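Local structure of rhamnonate dehydratase (Gibberella zeae PH-1, 3FXG) at residues A89-L92 with V93-F97; I398-D401 with Y402-V406. The protein probably dehydrates L-rhamnonate to its 2-keto-3-deoxy acid, as a magnesium-dependent lyase of the enolase superfamily. One frame throughout, in Å; residues are numbered along the deposited sequence.

Interaction 1 (A89-L92 with V93-F97)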
loop_
_atom_site.group_PDB
_atom_site.type_symbol
_atom_site.label_atom_id
_atom_site.label_comp_id
_atom_site.label_asym_id
_atom_site.label_seq_id
_atom_site.Cartn_x
_atom_site.Cartn_y
_atom_site.Cartn_z
ATOM N N ALA A 89 -14.261 40.527 -9.730
ATOM C CA ALA A 89 -13.967 40.390 -8.310
ATOM C C ALA A 89 -14.831 41.371 -7.525
ATOM O O ALA A 89 -15.446 41.005 -6.521
ATOM C CB ALA A 89 -12.488 40.664 -8.047
ATOM N N CYS A 90 -14.882 42.618 -7.992
ATOM C CA CYS A 90 -15.674 43.647 -7.324
ATOM C C CYS A 90 -17.155 43.305 -7.328
ATOM O O CYS A 90 -17.865 43.589 -6.365
ATOM C CB CYS A 90 -15.471 45.008 -7.996
ATOM S SG CYS A 90 -13.809 45.684 -7.803
ATOM N N TRP A 91 -17.619 42.700 -8.417
ATOM C CA TRP A 91 -19.024 42.323 -8.530
ATOM C C TRP A 91 -19.369 41.330 -7.423
ATOM O O TRP A 91 -20.396 41.461 -6.757
ATOM C CB TRP A 91 -19.289 41.682 -9.891
ATOM C CG TRP A 91 -20.741 41.547 -10.229
ATOM C CD1 TRP A 91 -21.510 42.437 -10.928
ATOM C CD2 TRP A 91 -21.603 40.453 -9.890
ATOM N NE1 TRP A 91 -22.793 41.963 -11.050
ATOM C CE2 TRP A 91 -22.880 40.747 -10.422
ATOM C CE3 TRP A 91 -21.419 39.250 -9.189
ATOM C CZ2 TRP A 91 -23.973 39.881 -10.276
ATOM C CZ3 TRP A 91 -22.507 38.387 -9.042
ATOM C CH2 TRP A 91 -23.769 38.710 -9.586
ATOM N N LEU A 92 -18.500 40.343 -7.226
ATOM C CA LEU A 92 -18.720 39.325 -6.201
ATOM C C LEU A 92 -18.648 39.898 -4.789
ATOM O O LEU A 92 -19.445 39.533 -3.923
ATOM C CB LEU A 92 -17.700 38.194 -6.360
ATOM C CG LEU A 92 -17.856 37.345 -7.626
ATOM C CD1 LEU A 92 -16.657 36.420 -7.778
ATOM C CD2 LEU A 92 -19.147 36.540 -7.548
ATOM N N VAL A 93 -17.695 40.796 -4.560
ATOM C CA VAL A 93 -17.538 41.418 -3.251
ATOM C C VAL A 93 -18.872 41.932 -2.714
ATOM O O VAL A 93 -19.279 41.600 -1.599
ATOM C CB VAL A 93 -16.561 42.622 -3.306
ATOM C CG1 VAL A 93 -16.652 43.421 -2.014
ATOM C CG2 VAL A 93 -15.132 42.136 -3.523
ATOM N N HIS A 94 -19.553 42.738 -3.518
ATOM C CA HIS A 94 -20.822 43.334 -3.113
ATOM C C HIS A 94 -22.051 42.455 -3.273
ATOM O O HIS A 94 -22.926 42.452 -2.413
ATOM C CB HIS A 94 -21.025 44.649 -3.867
ATOM C CG HIS A 94 -19.952 45.657 -3.601
ATOM N ND1 HIS A 94 -19.835 46.320 -2.398
ATOM C CD2 HIS A 94 -18.909 46.070 -4.360
ATOM C CE1 HIS A 94 -18.767 47.097 -2.427
ATOM N NE2 HIS A 94 -18.187 46.963 -3.606
ATOM N N GLN A 95 -22.128 41.704 -4.364
ATOM C CA GLN A 95 -23.291 40.852 -4.580
ATOM C C GLN A 95 -23.351 39.644 -3.647
ATOM O O GLN A 95 -24.433 39.231 -3.226
ATOM C CB GLN A 95 -23.340 40.385 -6.035
ATOM C CG GLN A 95 -23.654 41.490 -7.035
ATOM C CD GLN A 95 -25.008 42.133 -6.786
ATOM O OE1 GLN A 95 -25.095 43.253 -6.284
ATOM N NE2 GLN A 95 -26.071 41.418 -7.128
ATOM N N HIS A 96 -22.200 39.080 -3.302
ATOM C CA HIS A 96 -22.210 37.910 -2.437
ATOM C C HIS A 96 -21.649 38.074 -1.027
ATOM O O HIS A 96 -22.339 37.821 -0.041
ATOM C CB HIS A 96 -21.476 36.751 -3.127
ATOM C CG HIS A 96 -21.763 35.408 -2.527
ATOM N ND1 HIS A 96 -21.136 34.255 -2.950
ATOM C CD2 HIS A 96 -22.624 35.031 -1.552
ATOM C CE1 HIS A 96 -21.600 33.227 -2.262
ATOM N NE2 HIS A 96 -22.503 33.670 -1.407
ATOM N N PHE A 97 -20.404 38.519 -0.927
ATOM C CA PHE A 97 -19.750 38.612 0.370
ATOM C C PHE A 97 -20.098 39.744 1.330
ATOM O O PHE A 97 -19.977 39.574 2.543
ATOM C CB PHE A 97 -18.235 38.536 0.150
ATOM C CG PHE A 97 -17.817 37.333 -0.648
ATOM C CD1 PHE A 97 -18.116 36.049 -0.195
ATOM C CD2 PHE A 97 -17.181 37.478 -1.877
ATOM C CE1 PHE A 97 -17.790 34.927 -0.958
ATOM C CE2 PHE A 97 -16.851 36.364 -2.647
ATOM C CZ PHE A 97 -17.158 35.085 -2.187
#

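Interaction 2 (I398-D401 with Y402-V406)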
loop_
_atom_site.group_PDB
_atom_site.type_symbol
_atom_site.label_atom_id
_atom_site.label_comp_id
_atom_site.label_asym_id
_atom_site.label_seq_id
_atom_site.Cartn_x
_atom_site.Cartn_y
_atom_site.Cartn_z
ATOM N N ILE A 398 -11.289 53.386 -9.784
ATOM C CA ILE A 398 -12.603 53.381 -10.402
ATOM C C ILE A 398 -13.638 52.687 -9.525
ATOM O O ILE A 398 -13.563 51.477 -9.310
ATOM C CB ILE A 398 -12.550 52.652 -11.760
ATOM C CG1 ILE A 398 -11.451 53.264 -12.630
ATOM C CG2 ILE A 398 -13.894 52.742 -12.454
ATOM C CD1 ILE A 398 -11.176 52.492 -13.901
ATOM N N PRO A 399 -14.615 53.444 -8.998
ATOM C CA PRO A 399 -15.648 52.838 -8.152
ATOM C C PRO A 399 -16.315 51.715 -8.950
ATOM O O PRO A 399 -16.546 51.859 -10.150
ATOM C CB PRO A 399 -16.598 54.003 -7.884
ATOM C CG PRO A 399 -15.679 55.186 -7.898
ATOM C CD PRO A 399 -14.810 54.900 -9.100
ATOM N N SER A 400 -16.615 50.602 -8.291
ATOM C CA SER A 400 -17.228 49.465 -8.973
ATOM C C SER A 400 -18.723 49.639 -9.229
ATOM O O SER A 400 -19.364 48.760 -9.805
ATOM C CB SER A 400 -16.992 48.189 -8.162
ATOM O OG SER A 400 -17.547 48.302 -6.865
ATOM N N ASP A 401 -19.262 50.783 -8.811
ATOM C CA ASP A 401 -20.681 51.108 -8.966
ATOM C C ASP A 401 -21.283 50.830 -10.346
ATOM O O ASP A 401 -22.401 50.325 -10.449
ATOM C CB ASP A 401 -20.910 52.584 -8.618
ATOM C CG ASP A 401 -20.624 52.895 -7.157
ATOM O OD1 ASP A 401 -19.615 52.393 -6.615
ATOM O OD2 ASP A 401 -21.405 53.656 -6.552
ATOM N N TYR A 402 -20.550 51.162 -11.404
ATOM C CA TYR A 402 -21.052 50.968 -12.761
ATOM C C TYR A 402 -21.433 49.524 -13.080
ATOM O O TYR A 402 -22.313 49.278 -13.903
ATOM C CB TYR A 402 -20.020 51.471 -13.780
ATOM C CG TYR A 402 -18.847 50.544 -14.013
ATOM C CD1 TYR A 402 -18.864 49.615 -15.057
ATOM C CD2 TYR A 402 -17.718 50.595 -13.197
ATOM C CE1 TYR A 402 -17.784 48.763 -15.282
ATOM C CE2 TYR A 402 -16.633 49.745 -13.413
ATOM C CZ TYR A 402 -16.672 48.835 -14.455
ATOM O OH TYR A 402 -15.604 47.994 -14.670
ATOM N N LEU A 403 -20.774 48.573 -12.424
ATOM C CA LEU A 403 -21.039 47.157 -12.655
ATOM C C LEU A 403 -22.429 46.718 -12.205
ATOM O O LEU A 403 -22.903 45.643 -12.586
ATOM C CB LEU A 403 -19.982 46.309 -11.940
ATOM C CG LEU A 403 -18.561 46.362 -12.502
ATOM C CD1 LEU A 403 -17.593 45.726 -11.515
ATOM C CD2 LEU A 403 -18.515 45.646 -13.846
ATOM N N PHE A 404 -23.085 47.550 -11.405
ATOM C CA PHE A 404 -24.406 47.215 -10.893
ATOM C C PHE A 404 -25.530 48.029 -11.523
ATOM O O PHE A 404 -26.690 47.898 -11.135
ATOM C CB PHE A 404 -24.407 47.384 -9.375
ATOM C CG PHE A 404 -23.272 46.667 -8.696
ATOM C CD1 PHE A 404 -23.235 45.278 -8.654
ATOM C CD2 PHE A 404 -22.220 47.382 -8.133
ATOM C CE1 PHE A 404 -22.164 44.609 -8.061
ATOM C CE2 PHE A 404 -21.147 46.725 -7.538
ATOM C CZ PHE A 404 -21.117 45.337 -7.502
ATOM N N LYS A 405 -25.186 48.866 -12.497
ATOM C CA LYS A 405 -26.181 49.681 -13.188
ATOM C C LYS A 405 -26.784 48.891 -14.344
ATOM O O LYS A 405 -26.501 49.163 -15.512
ATOM C CB LYS A 405 -25.546 50.970 -13.718
ATOM C CG LYS A 405 -25.583 52.141 -12.745
ATOM C CD LYS A 405 -24.865 51.829 -11.447
ATOM C CE LYS A 405 -25.028 52.963 -10.443
ATOM N NZ LYS A 405 -24.484 54.248 -10.956
ATOM N N VAL A 406 -27.613 47.910 -14.010
ATOM C CA VAL A 406 -28.252 47.076 -15.018
ATOM C C VAL A 406 -29.368 47.843 -15.722
ATOM O O VAL A 406 -30.237 48.431 -15.076
ATOM C CB VAL A 406 -28.830 45.786 -14.386
ATOM C CG1 VAL A 406 -29.748 46.138 -13.229
ATOM C CG2 VAL A 406 -29.582 44.979 -15.434
HETATM O O HOH W 1 -18.558 53.258 -11.138
#

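Interaction 1 (A89-L92 with V93-F97)
Val93 N donates to Ala89 O at 3.0 Å, one turn further along helix 86-101 of the N-terminal capping domain of this enolase-superfamily fold. The CG2 methyl of Val93 lies alongside the same carbonyl, while Val93 and Ala89 both pack on Phe67 of strand 66-73. At Cys90 the bond is weak, His94 N reaching Cys90 O over 3.4 Å, and CD2 of the His94 imidazole also comes to 3.4 Å from Cys90 O. The polar end of His94 has other partners, NE2 bonding Ser16 and ND1 bonding Glu98. Trp91 carries the main side-chain contact. Its CG stands anti to the backbone N (chi1 -167°), which sets the six-membered ring of the indole under Gln95 CG, the carbon lying 3.5 Å from the ring centroid and only 7° off the normal. This is a CH-pi contact made by the aliphatic part of the glutamine; its amide plane is turned 53° from the indole. The backbone links the same pair, Gln95 N to Trp91 O, at 3.0 Å. Leu92 O is gripped twice, by His96 N at 2.9 Å and more weakly by Phe97 N at 3.3 Å, the second bond marking a wider pi-type turn. Leu92 CB also touches Phe97 CE2 at 4.2 Å. His96 itself is held by Tyr123 through ND1 and by the Trp59 carbonyl of the second subunit through NE2. Where the helix widens, Leu92 O is thus satisfied by two successive donors, while Gln95 meets the indole face through a methylene, its amide turned away from stacking.

Interaction 2 (I398-D401 with Y402-V406)
Tyr402 lays its ring beside the end of strand 397-399, where CE2 meets the CG2 methyl of Ile398 at 4.2 Å. The chain here leaves the outermost strand of the four-stranded antiparallel sheet of this subunit and winds into a short 3-10 turn. Tyr402 has its CG between the backbone N and the carbonyl carbon (chi1 77°), which folds the ring back toward the strand and brings Pro399 O to its edge, near the ring plane, 3.5 Å from CD2. On one face of the same ring lies Leu403 CG. Two i to i+3 bonds cross from one segment to the other, Leu403 N to Ser400 O and Phe404 N to Asp401 O, both 3.0 Å, and Lys405 N to Tyr402 O continues the series. Ser400 O is also approached by Phe404 CE2, while the serine hydroxyl is paired with Ser16 of strand 11-19. Phe404 turns its ring to Trp91 of helix 86-101, and across the subunit boundary Leu403 packs on Leu403 of the second subunit. Lys405, at the centre of an inverse gamma turn, doubles back so that its CD comes to 3.1 Å from Asp401 O; its NZ and Asp401 OD2 stay 5.4 Å apart, too far for a salt bridge. One water joins strand and turn, donating to Pro399 O at 2.6 Å and accepting from Tyr402 N at 2.9 Å.

Interactions 1 and 2 are far apart in sequence, yet their centres lie about 11 Å apart and their side chains meet. The turn after strand 397-399 packs against helix 86-101: Cys90 CB reaches Ser400 CB at 3.5 Å, and Phe404 CE1 approaches both Gln95 CG at 3.6 Å and Trp91 CD1 at 3.7 Å. The single hydroxyl of Ser16 bridges the two contacts. Both also touch the second subunit, so that helix 86-101 and the last ordered part of the chain lie together at the interface with the neighbouring copy. Neither contact includes the magnesium ligands Asp222, Glu248 and Glu275, which belong to the barrel domain.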